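Long-range contacts in 16S rRNA (guanine(1405)-N(7))-methyltransferase (PDB 6PI9), which probably methylates the N7 position of guanine 1405 in 16S rRNA, using S-adenosyl-L-methionine as methyl donor, and so confers resistance to various aminoglycosides: residues D114-D119 against V134-G139; D167-I172 against A191-R196; D178-M183 against P207-T212; E199-L204 against E234-D239. All blocks are in the same frame, centred on the assembly; numbering follows the deposited sequence.

In the fold
The four contacts belong to one Rossmann-like methyltransferase domain. Interactions 1 and 3 lie in the same sheet, their centres about 11 Å apart, with strands 117-120 and 179-183 as neighbours. Interaction 4 lies on one side of this sheet, where Leu201 of helix 196-203 packs on Leu209 and Val211, about 12 Å from interaction 3 between centres. Interaction 2 joins the loop after strand 162-165 to the connection between helices 186-192 and 196-203. Along the chain interaction 1 closes first, while the segments of interaction 3 alternate with those of interactions 2 and 4. Interaction 2 holds the adenine of S-adenosyl-L-homocysteine and interaction 3 its amino group, so loop and sheet both build the ligand site.

Interaction 1: D114-D119 against V134-G139; sequences DARVLD and VTNALG
Val117 and Ala137 face each other where the two strands come tightly together, running parallel with their axes 4.5 Å apart. Three backbone bonds hold them: Val117 N to Asn136 O, Leu138 N to Val117 O at 2.7 Å, and Asp119 N to Leu138 O at 2.9 Å. On the face carrying Val117, Ala137 and Asp119, Val117 CB lies 4.1 Å from Ala137 CB, and Val117 CG2, beside its own backbone N, meets Val134 CG1. Asp119 turns its carboxylate away to Asn125, close to the bound S-adenosyl-L-homocysteine. On the other face, Leu118 CD2 rests against Leu138 CB.

Round the Arg116 side chain and the residues leading into the strands the contact is looser and wetter. Arg116 bends at chi2 (64°) and crosses Asn136 at about a right angle, so that its NH1 reaches Asn136 OD1 at 3.0 Å. The bond is bent (142° at the hydrogen), and the donor sits above the carbonyl plane. Leu138 CB lies over one face of the guanidinium, 3.7 Å from Arg116 NH2. One water, in the guanidinium plane, accepts a hydrogen bond from Arg116 NH1 at 2.8 Å and donates to Ala137 O; another links Asp114 O to Asn136 ND2, the latter bond weak. With helix 125-131 as the crossover, the strands form the first beta-alpha-beta unit of the Rossmann-like methyltransferase sheet.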
# COMPACT_ATOMS: atom_id res chain seq x y z
N ASP A 114 12.22 -31.52 -1.29
CA ASP A 114 10.89 -31.85 -1.81
C ASP A 114 9.81 -31.73 -0.73
O ASP A 114 8.99 -32.63 -0.51
CB ASP A 114 10.88 -33.25 -2.44
CG ASP A 114 12.00 -33.44 -3.47
OD1 ASP A 114 13.08 -33.97 -3.10
OD2 ASP A 114 11.81 -33.06 -4.65
N ALA A 115 9.80 -30.60 -0.03
CA ALA A 115 8.80 -30.40 1.00
C ALA A 115 7.41 -30.21 0.39
O ALA A 115 7.28 -29.70 -0.72
CB ALA A 115 9.14 -29.18 1.84
N ARG A 116 6.38 -30.61 1.14
CA ARG A 116 5.01 -30.18 0.87
C ARG A 116 4.82 -28.86 1.58
O ARG A 116 4.95 -28.80 2.81
CB ARG A 116 3.98 -31.17 1.39
CG ARG A 116 2.52 -30.68 1.20
CD ARG A 116 2.15 -30.54 -0.28
NE ARG A 116 0.68 -30.39 -0.44
CZ ARG A 116 0.07 -30.09 -1.58
NH1 ARG A 116 0.78 -29.90 -2.69
NH2 ARG A 116 -1.26 -29.97 -1.61
N VAL A 117 4.52 -27.81 0.82
CA VAL A 117 4.57 -26.44 1.35
C VAL A 117 3.19 -25.80 1.16
O VAL A 117 2.68 -25.76 0.04
CB VAL A 117 5.63 -25.58 0.63
CG1 VAL A 117 5.62 -24.17 1.13
CG2 VAL A 117 7.05 -26.17 0.84
N LEU A 118 2.62 -25.26 2.23
CA LEU A 118 1.41 -24.43 2.11
C LEU A 118 1.86 -22.98 1.98
O LEU A 118 2.67 -22.53 2.77
CB LEU A 118 0.57 -24.55 3.37
CG LEU A 118 0.14 -25.93 3.82
CD1 LEU A 118 -0.83 -25.75 4.98
CD2 LEU A 118 -0.46 -26.70 2.67
N ASP A 119 1.33 -22.23 1.01
CA ASP A 119 1.71 -20.81 0.86
C ASP A 119 0.44 -20.01 1.15
O ASP A 119 -0.45 -19.97 0.30
CB ASP A 119 2.25 -20.57 -0.54
CG ASP A 119 2.91 -19.23 -0.71
OD1 ASP A 119 2.72 -18.32 0.15
OD2 ASP A 119 3.65 -19.12 -1.74
N VAL A 134 11.00 -25.36 -5.84
CA VAL A 134 9.98 -25.68 -4.86
C VAL A 134 8.67 -25.81 -5.64
O VAL A 134 7.97 -24.83 -5.87
CB VAL A 134 9.91 -24.64 -3.75
CG1 VAL A 134 8.79 -24.99 -2.73
CG2 VAL A 134 11.30 -24.54 -3.10
N THR A 135 8.35 -27.04 -6.04
CA THR A 135 7.25 -27.29 -6.97
C THR A 135 6.15 -28.16 -6.36
O THR A 135 5.34 -28.74 -7.08
CB THR A 135 7.81 -27.92 -8.25
OG1 THR A 135 8.38 -29.19 -7.94
CG2 THR A 135 8.91 -27.02 -8.81
N ASN A 136 6.11 -28.25 -5.03
CA ASN A 136 5.07 -29.01 -4.36
C ASN A 136 4.41 -28.12 -3.32
O ASN A 136 4.45 -28.42 -2.13
CB ASN A 136 5.64 -30.26 -3.69
CG ASN A 136 4.56 -31.17 -3.13
OD1 ASN A 136 3.39 -31.09 -3.52
ND2 ASN A 136 4.95 -32.04 -2.20
N ALA A 137 3.84 -26.98 -3.75
CA ALA A 137 3.19 -26.08 -2.82
C ALA A 137 1.70 -26.00 -3.09
O ALA A 137 1.21 -26.28 -4.18
CB ALA A 137 3.78 -24.64 -2.86
N LEU A 138 0.95 -25.60 -2.06
CA LEU A 138 -0.49 -25.37 -2.24
C LEU A 138 -0.67 -23.94 -1.83
O LEU A 138 -0.56 -23.63 -0.64
CB LEU A 138 -1.35 -26.27 -1.36
CG LEU A 138 -2.83 -25.92 -1.57
CD1 LEU A 138 -3.17 -26.24 -3.01
CD2 LEU A 138 -3.74 -26.66 -0.59
N GLY A 139 -0.90 -23.06 -2.80
CA GLY A 139 -1.18 -21.68 -2.45
C GLY A 139 -2.63 -21.47 -2.11
O GLY A 139 -3.54 -22.20 -2.52
O HOH W 1 7.79 -32.96 -3.32
O HOH W 2 -0.50 -28.97 -5.01

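Interaction 2: D167-I172 against A191-R196; sequences DLLSEI and AQKTGR. With SAH (S-adenosyl-L-homocysteine), chain B.
Leu168 O is gripped by two nitrogens of Arg196. NE reaches Leu168 O at 2.9 Å in the carbonyl plane, while Arg196 NH2 meets the same oxygen at 3.0 Å from above that plane. The grip is side-on, with Leu168 O at the guanidinium edge. Leu169 O stands over the centre of one guanidinium face and Ile172 CD1 lies over the other, while Ile172 CG1 is 3.4 Å from Arg196 NH2. Arg196 NH1 has a salt bridge with Glu199, which further fixes the rotation of the group. The bend at chi2 (61°) carries the arginine chain past Leu169, which slides by in the opposite direction.

The two segments also close round the adenine of S-adenosyl-L-homocysteine, in the loop after strand 162-165 where a Rossmann-like methyltransferase commonly reads the base. Leu168 N donates to SAH N1 at 2.9 Å, nearly straight (169°). SAH N6 gives one bond to Asp167 OD1 and a longer one to Gln192 OE1, while Gln192 NE2 donates to SAH N7 at 3.2 Å and also bonds Val188 O. The amide of Gln192 thus spans the N6 and N7 edge of the base. Asp167 OD1 also accepts from Leu169 N at 2.9 Å, an Asx turn; its other oxygen pairs with Arg29 and Thr26. Leu169 CD2 packs on Gln192 CB, and Leu169 CD1 on Arg196 CG. From Lys193 to Arg196 the chain makes a type II turn, and Gly195 is the N-cap of helix 196-203.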
# COMPACT_ATOMS: atom_id res chain seq x y z
N ASP A 167 -10.32 -17.80 2.41
CA ASP A 167 -10.37 -16.58 3.23
C ASP A 167 -9.93 -16.98 4.63
O ASP A 167 -10.68 -17.66 5.35
CB ASP A 167 -11.77 -15.92 3.23
CG ASP A 167 -11.77 -14.55 3.97
OD1 ASP A 167 -10.91 -14.34 4.86
OD2 ASP A 167 -12.68 -13.73 3.72
N LEU A 168 -8.74 -16.53 5.02
CA LEU A 168 -8.11 -16.87 6.30
C LEU A 168 -8.79 -16.26 7.52
O LEU A 168 -8.38 -16.54 8.66
CB LEU A 168 -6.65 -16.47 6.24
CG LEU A 168 -5.84 -17.33 5.24
CD1 LEU A 168 -4.50 -16.66 5.08
CD2 LEU A 168 -5.61 -18.77 5.74
N LEU A 169 -9.82 -15.43 7.36
CA LEU A 169 -10.62 -15.00 8.49
C LEU A 169 -11.73 -15.98 8.78
O LEU A 169 -12.29 -15.99 9.90
CB LEU A 169 -11.24 -13.61 8.22
CG LEU A 169 -10.45 -12.41 8.81
CD1 LEU A 169 -10.50 -12.53 10.26
CD2 LEU A 169 -9.01 -12.39 8.51
N SER A 170 -12.13 -16.78 7.80
CA SER A 170 -13.19 -17.71 8.11
C SER A 170 -12.75 -19.15 7.99
O SER A 170 -13.56 -20.05 8.27
CB SER A 170 -14.42 -17.40 7.24
OG SER A 170 -14.04 -17.04 5.94
N GLU A 171 -11.48 -19.40 7.65
CA GLU A 171 -11.01 -20.78 7.54
C GLU A 171 -9.61 -20.87 8.13
O GLU A 171 -8.77 -20.03 7.82
CB GLU A 171 -11.00 -21.22 6.06
CG GLU A 171 -10.46 -22.61 5.83
CD GLU A 171 -10.21 -22.98 4.35
OE1 GLU A 171 -10.64 -22.27 3.40
OE2 GLU A 171 -9.60 -24.04 4.15
N ILE A 172 -9.35 -21.87 8.95
CA ILE A 172 -7.98 -22.22 9.34
C ILE A 172 -7.59 -23.41 8.50
O ILE A 172 -8.26 -24.47 8.59
CB ILE A 172 -7.89 -22.50 10.85
CG1 ILE A 172 -7.85 -21.16 11.59
CG2 ILE A 172 -6.66 -23.33 11.17
CD1 ILE A 172 -7.66 -21.30 13.08
N ALA A 191 -5.11 -6.82 11.24
CA ALA A 191 -5.90 -5.62 10.98
C ALA A 191 -7.35 -5.96 10.71
O ALA A 191 -8.24 -5.11 10.91
CB ALA A 191 -5.31 -4.86 9.80
N GLN A 192 -7.61 -7.16 10.21
CA GLN A 192 -8.97 -7.58 9.93
C GLN A 192 -9.66 -8.19 11.15
O GLN A 192 -10.89 -8.10 11.24
CB GLN A 192 -9.02 -8.58 8.77
CG GLN A 192 -8.50 -8.04 7.43
CD GLN A 192 -8.27 -9.13 6.38
OE1 GLN A 192 -9.20 -9.82 5.95
NE2 GLN A 192 -7.01 -9.32 6.02
N LYS A 193 -8.91 -8.81 12.07
CA LYS A 193 -9.52 -9.40 13.27
C LYS A 193 -8.45 -9.54 14.34
O LYS A 193 -7.48 -10.25 14.12
CB LYS A 193 -10.11 -10.75 12.94
CG LYS A 193 -10.64 -11.53 14.16
CD LYS A 193 -12.12 -11.45 14.28
CE LYS A 193 -12.66 -12.31 15.41
NZ LYS A 193 -12.17 -11.81 16.73
N THR A 194 -8.64 -8.88 15.48
CA THR A 194 -7.70 -9.01 16.60
C THR A 194 -7.64 -10.44 17.09
O THR A 194 -8.66 -11.09 17.27
CB THR A 194 -8.11 -8.09 17.76
OG1 THR A 194 -8.03 -6.74 17.30
CG2 THR A 194 -7.15 -8.25 18.99
N GLY A 195 -6.43 -10.94 17.30
CA GLY A 195 -6.23 -12.29 17.76
C GLY A 195 -6.09 -13.32 16.66
O GLY A 195 -5.76 -14.49 16.95
N ARG A 196 -6.34 -12.93 15.39
CA ARG A 196 -6.45 -13.93 14.34
C ARG A 196 -5.08 -14.48 13.96
O ARG A 196 -4.96 -15.67 13.63
CB ARG A 196 -7.14 -13.32 13.10
CG ARG A 196 -7.46 -14.36 11.98
CD ARG A 196 -8.40 -15.44 12.53
NE ARG A 196 -8.68 -16.45 11.51
CZ ARG A 196 -9.45 -17.51 11.71
NH1 ARG A 196 -10.03 -17.73 12.88
NH2 ARG A 196 -9.65 -18.37 10.72
N SAH B . 2.51 -13.97 0.66
CA SAH B . 2.60 -13.31 -0.66
CB SAH B . 1.59 -12.18 -0.76
CG SAH B . 1.60 -11.11 0.36
SD SAH B . 0.52 -9.67 -0.08
C SAH B . 4.02 -12.76 -0.89
O SAH B . 4.71 -12.50 0.12
OXT SAH B . 4.46 -12.53 -2.04
C5' SAH B . -0.91 -10.07 1.01
C4' SAH B . -1.87 -11.14 0.41
O4' SAH B . -2.83 -11.55 1.40
C3' SAH B . -2.67 -10.77 -0.87
O3' SAH B . -2.42 -11.71 -1.93
C2' SAH B . -4.14 -10.85 -0.46
O2' SAH B . -4.92 -11.38 -1.53
C1' SAH B . -4.05 -11.86 0.70
N9 SAH B . -5.08 -11.72 1.70
C8 SAH B . -5.43 -10.59 2.38
N7 SAH B . -6.37 -10.93 3.32
C5 SAH B . -6.64 -12.27 3.17
C6 SAH B . -7.51 -13.14 3.78
N6 SAH B . -8.38 -12.75 4.69
N1 SAH B . -7.45 -14.48 3.43
C2 SAH B . -6.64 -14.92 2.44
N3 SAH B . -5.77 -14.07 1.80
C4 SAH B . -5.80 -12.76 2.20

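Interaction 3: D178-M183 against P207-T212; sequences DAALLM and PRLVVT. With SAH (S-adenosyl-L-homocysteine), chain B.
Four backbone hydrogen bonds join Ala180 and Leu182 to the neighbouring strand, the two running parallel within 5° of each other. Ala180 N donates to Arg208 O, and Val210 N returns a bond to Ala180 O at 2.8 Å. Leu182 N then donates to Val210 O at 2.7 Å, almost straight at 177°, and Thr212 N to Leu182 O. One water donates to both Leu182 O and Thr212 O, giving Leu182 O a second donor.

Apolar contacts divide between the two faces. On one, Leu181 and Val210 lie side by side and point the same way; Leu181 CD2 is 3.7 Å from Val210 CB, reaching across because CG stands anti to the carbonyl carbon (chi1 -47°). Leu111 of helix 100-111 packs on Leu181 here, and further along Thr212 CG2 touches Met183 CG. On the other face Ala180 CB meets Leu209 CD2 at 3.9 Å, and Leu182 CB approaches Val211 CG2 more loosely; helix 196-203 packs against this side. Helix 196-203 precedes strand 208-214 in the crossover between these parallel strands, which form the middle of the Rossmann-like sheet, with strand 117-120 next to 179-183.

Polar side chains and the ligand complete the account. At the C-terminal ends Met183 O accepts from the amino N of S-adenosyl-L-homocysteine at 2.9 Å, meeting the amino acid part of this by-product of methyl transfer. Thr212 OG1 is hydrogen-bonded to Glu252 and to Lys184 N, while at the other end Arg208 forms a salt bridge with Glu258.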
# COMPACT_ATOMS: atom_id res chain seq x y z
N ASP A 178 4.68 -30.09 5.31
CA ASP A 178 5.98 -30.03 5.97
C ASP A 178 6.28 -28.62 6.45
O ASP A 178 6.95 -28.44 7.48
CB ASP A 178 7.04 -30.52 5.00
CG ASP A 178 6.85 -32.00 4.68
OD1 ASP A 178 6.80 -32.77 5.67
OD2 ASP A 178 6.67 -32.39 3.50
N ALA A 179 5.79 -27.62 5.73
CA ALA A 179 6.08 -26.25 6.11
C ALA A 179 4.95 -25.38 5.63
O ALA A 179 4.30 -25.72 4.64
CB ALA A 179 7.41 -25.77 5.48
N ALA A 180 4.69 -24.24 6.33
CA ALA A 180 3.76 -23.25 5.84
C ALA A 180 4.41 -21.89 5.84
O ALA A 180 5.22 -21.57 6.72
CB ALA A 180 2.48 -23.14 6.68
N LEU A 181 4.09 -21.12 4.80
CA LEU A 181 4.65 -19.80 4.59
C LEU A 181 3.54 -18.83 4.92
O LEU A 181 2.41 -19.01 4.46
CB LEU A 181 5.09 -19.61 3.13
CG LEU A 181 5.91 -20.76 2.53
CD1 LEU A 181 6.28 -20.46 1.08
CD2 LEU A 181 7.22 -20.99 3.35
N LEU A 182 3.85 -17.84 5.78
CA LEU A 182 2.94 -16.75 6.13
C LEU A 182 3.72 -15.48 5.86
O LEU A 182 4.26 -14.84 6.80
CB LEU A 182 2.53 -16.83 7.61
CG LEU A 182 1.65 -18.07 7.90
CD1 LEU A 182 2.57 -19.26 8.20
CD2 LEU A 182 0.78 -17.80 9.16
N MET A 183 3.83 -15.11 4.58
CA MET A 183 4.77 -14.07 4.17
C MET A 183 3.99 -12.77 3.97
O MET A 183 3.02 -12.74 3.19
CB MET A 183 5.51 -14.54 2.92
CG MET A 183 6.42 -15.74 3.22
SD MET A 183 6.92 -16.60 1.68
CE MET A 183 7.69 -15.26 0.77
N PRO A 207 4.86 -28.49 10.90
CA PRO A 207 5.83 -28.32 11.99
C PRO A 207 6.78 -27.15 11.81
O PRO A 207 7.43 -26.76 12.79
CB PRO A 207 6.60 -29.64 11.98
CG PRO A 207 6.51 -30.10 10.58
CD PRO A 207 5.15 -29.70 10.10
N ARG A 208 6.91 -26.60 10.60
CA ARG A 208 7.83 -25.49 10.37
C ARG A 208 7.05 -24.39 9.69
O ARG A 208 6.25 -24.68 8.81
CB ARG A 208 9.03 -25.89 9.51
CG ARG A 208 10.08 -26.69 10.30
CD ARG A 208 10.97 -27.54 9.43
NE ARG A 208 12.32 -27.78 10.00
CZ ARG A 208 12.58 -28.36 11.17
NH1 ARG A 208 11.58 -28.72 11.98
NH2 ARG A 208 13.84 -28.55 11.56
N LEU A 209 7.27 -23.14 10.10
CA LEU A 209 6.58 -21.98 9.56
C LEU A 209 7.63 -20.96 9.15
O LEU A 209 8.64 -20.80 9.84
CB LEU A 209 5.64 -21.32 10.57
CG LEU A 209 4.69 -22.28 11.29
CD1 LEU A 209 3.87 -21.46 12.25
CD2 LEU A 209 3.75 -23.03 10.32
N VAL A 210 7.39 -20.28 8.04
CA VAL A 210 8.20 -19.12 7.64
C VAL A 210 7.29 -17.93 7.72
O VAL A 210 6.29 -17.86 7.00
CB VAL A 210 8.74 -19.27 6.21
CG1 VAL A 210 9.55 -18.01 5.81
CG2 VAL A 210 9.60 -20.54 6.13
N VAL A 211 7.60 -16.98 8.61
CA VAL A 211 6.71 -15.84 8.86
C VAL A 211 7.49 -14.58 8.54
O VAL A 211 8.63 -14.44 9.01
CB VAL A 211 6.25 -15.79 10.34
CG1 VAL A 211 5.40 -14.51 10.63
CG2 VAL A 211 5.53 -17.12 10.75
N THR A 212 6.96 -13.72 7.67
CA THR A 212 7.75 -12.55 7.31
C THR A 212 6.95 -11.26 7.42
O THR A 212 5.72 -11.23 7.35
CB THR A 212 8.31 -12.62 5.89
OG1 THR A 212 7.26 -12.31 4.97
CG2 THR A 212 8.89 -14.01 5.63
N SAH B . 2.51 -13.97 0.66
CA SAH B . 2.60 -13.31 -0.66
CB SAH B . 1.59 -12.18 -0.76
CG SAH B . 1.60 -11.11 0.36
SD SAH B . 0.52 -9.67 -0.08
C SAH B . 4.02 -12.76 -0.89
O SAH B . 4.71 -12.50 0.12
OXT SAH B . 4.46 -12.53 -2.04
C5' SAH B . -0.91 -10.07 1.01
C4' SAH B . -1.87 -11.14 0.41
O4' SAH B . -2.83 -11.55 1.40
C3' SAH B . -2.67 -10.77 -0.87
O3' SAH B . -2.42 -11.71 -1.93
C2' SAH B . -4.14 -10.85 -0.46
O2' SAH B . -4.92 -11.38 -1.53
C1' SAH B . -4.05 -11.86 0.70
N9 SAH B . -5.08 -11.72 1.70
C8 SAH B . -5.43 -10.59 2.38
N7 SAH B . -6.37 -10.93 3.32
C5 SAH B . -6.64 -12.27 3.17
C6 SAH B . -7.51 -13.14 3.78
N6 SAH B . -8.38 -12.75 4.69
N1 SAH B . -7.45 -14.48 3.43
C2 SAH B . -6.64 -14.92 2.44
N3 SAH B . -5.77 -14.07 1.80
C4 SAH B . -5.80 -12.76 2.20
O HOH W 3 3.39 -12.61 8.03

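Interaction 4: E199-L204 against E234-D239; sequences ELLASL and ERILPD
Leu201 projects from helix 196-203 towards the end of helix 225-236, and it can be followed outward from its root. CB faces the CD-CG edge of Pro238, 4.0 Å from Pro238 CD and only slightly farther from Pro238 CG. CG stands anti to the carbonyl carbon (chi1 -67°), so the chain runs alongside that edge, crossing the proline at about a right angle; CG itself makes no close contact with the other segment, and CD1 turns back to it. At the tip Leu201 CD1 is 3.7 Å from Ile236 CD1, 4.0 Å from Pro238 CD and, more loosely, 4.3 Å from Leu237 CD1. Leu201 CD2 turns instead to the sheet, where it packs on Leu209 and Val211.

Ile236 meets this tip with its CD1 alone. At the next residue of the first helix, Ala202 CB meets Pro238 CG at 3.9 Å. No hydrogen bond crosses between the segments, so the junction is purely apolar and fairly small. Near the end of the first helix, Ser203 OG bonds back to Glu199 O, and Arg259 NH2 donates a hydrogen bond to Leu201 O. Leu237 leaves helical geometry, and with Pro238 it leads into strand 241-248, whose Leu241 also touches Leu201. The arrangement is that of a helix flanking a Rossmann-like methyltransferase sheet, packed against the linker between helix 225-236 and strand 241-248.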
# COMPACT_ATOMS: atom_id res chain seq x y z
N GLU A 199 -4.29 -17.14 16.45
CA GLU A 199 -5.16 -18.30 16.30
C GLU A 199 -4.72 -19.14 15.10
O GLU A 199 -4.68 -20.37 15.17
CB GLU A 199 -6.59 -17.83 16.15
CG GLU A 199 -7.59 -18.90 16.05
CD GLU A 199 -9.01 -18.34 16.08
OE1 GLU A 199 -9.93 -19.18 16.29
OE2 GLU A 199 -9.19 -17.08 15.89
N LEU A 200 -4.33 -18.47 14.02
CA LEU A 200 -3.83 -19.16 12.84
C LEU A 200 -2.53 -19.89 13.13
O LEU A 200 -2.38 -21.07 12.80
CB LEU A 200 -3.65 -18.16 11.70
CG LEU A 200 -3.07 -18.67 10.38
CD1 LEU A 200 -3.99 -19.76 9.82
CD2 LEU A 200 -2.96 -17.48 9.35
N LEU A 201 -1.54 -19.20 13.72
CA LEU A 201 -0.26 -19.85 14.01
C LEU A 201 -0.44 -21.08 14.90
O LEU A 201 0.21 -22.12 14.68
CB LEU A 201 0.68 -18.84 14.69
CG LEU A 201 1.18 -17.66 13.87
CD1 LEU A 201 1.72 -16.61 14.81
CD2 LEU A 201 2.29 -18.03 12.86
N ALA A 202 -1.31 -21.00 15.91
CA ALA A 202 -1.45 -22.12 16.85
C ALA A 202 -2.15 -23.33 16.24
O ALA A 202 -2.06 -24.43 16.82
CB ALA A 202 -2.22 -21.67 18.09
N SER A 203 -2.85 -23.18 15.12
CA SER A 203 -3.68 -24.25 14.59
C SER A 203 -3.18 -24.88 13.30
O SER A 203 -3.69 -25.97 12.92
CB SER A 203 -5.11 -23.74 14.35
OG SER A 203 -5.75 -23.33 15.55
N LEU A 204 -2.24 -24.24 12.59
CA LEU A 204 -1.70 -24.83 11.36
C LEU A 204 -1.07 -26.20 11.62
O LEU A 204 -0.41 -26.42 12.64
CB LEU A 204 -0.68 -23.87 10.75
CG LEU A 204 -1.33 -22.68 10.06
CD1 LEU A 204 -0.27 -21.64 9.68
CD2 LEU A 204 -2.18 -23.10 8.83
N GLU A 234 6.94 -11.27 18.72
CA GLU A 234 7.43 -12.05 19.85
C GLU A 234 6.39 -12.10 20.96
O GLU A 234 6.33 -13.08 21.71
CB GLU A 234 8.75 -11.49 20.36
CG GLU A 234 9.73 -11.16 19.25
CD GLU A 234 10.63 -12.28 18.75
OE1 GLU A 234 11.68 -11.93 18.15
OE2 GLU A 234 10.31 -13.48 18.92
N ARG A 235 5.51 -11.11 21.01
CA ARG A 235 4.51 -11.07 22.05
C ARG A 235 3.33 -11.98 21.71
O ARG A 235 2.77 -12.64 22.60
CB ARG A 235 4.04 -9.63 22.24
CG ARG A 235 2.86 -9.51 23.15
CD ARG A 235 2.63 -8.09 23.60
NE ARG A 235 2.29 -7.18 22.51
CZ ARG A 235 1.07 -7.08 21.98
NH1 ARG A 235 0.09 -7.88 22.42
NH2 ARG A 235 0.82 -6.21 21.00
N ILE A 236 2.95 -12.09 20.45
CA ILE A 236 1.75 -12.90 20.14
C ILE A 236 2.12 -14.34 19.81
O ILE A 236 1.22 -15.19 19.74
CB ILE A 236 0.91 -12.31 19.01
CG1 ILE A 236 1.67 -12.32 17.68
CG2 ILE A 236 0.45 -10.86 19.36
CD1 ILE A 236 1.26 -13.41 16.68
N LEU A 237 3.39 -14.64 19.59
CA LEU A 237 3.71 -16.00 19.16
C LEU A 237 3.21 -17.02 20.19
O LEU A 237 3.61 -16.95 21.36
CB LEU A 237 5.22 -16.16 18.98
CG LEU A 237 5.66 -17.54 18.49
CD1 LEU A 237 5.18 -17.72 17.06
CD2 LEU A 237 7.18 -17.65 18.57
N PRO A 238 2.39 -18.00 19.80
CA PRO A 238 1.96 -19.04 20.76
C PRO A 238 3.13 -19.77 21.42
O PRO A 238 4.16 -20.01 20.81
CB PRO A 238 1.14 -20.00 19.90
CG PRO A 238 0.67 -19.18 18.74
CD PRO A 238 1.80 -18.19 18.47
N ASP A 239 2.93 -20.16 22.69
CA ASP A 239 4.02 -20.79 23.44
C ASP A 239 4.42 -22.15 22.86
O ASP A 239 5.51 -22.65 23.18
CB ASP A 239 3.66 -20.99 24.92
CG ASP A 239 3.41 -19.69 25.65
OD1 ASP A 239 3.92 -18.62 25.22
OD2 ASP A 239 2.72 -19.75 26.70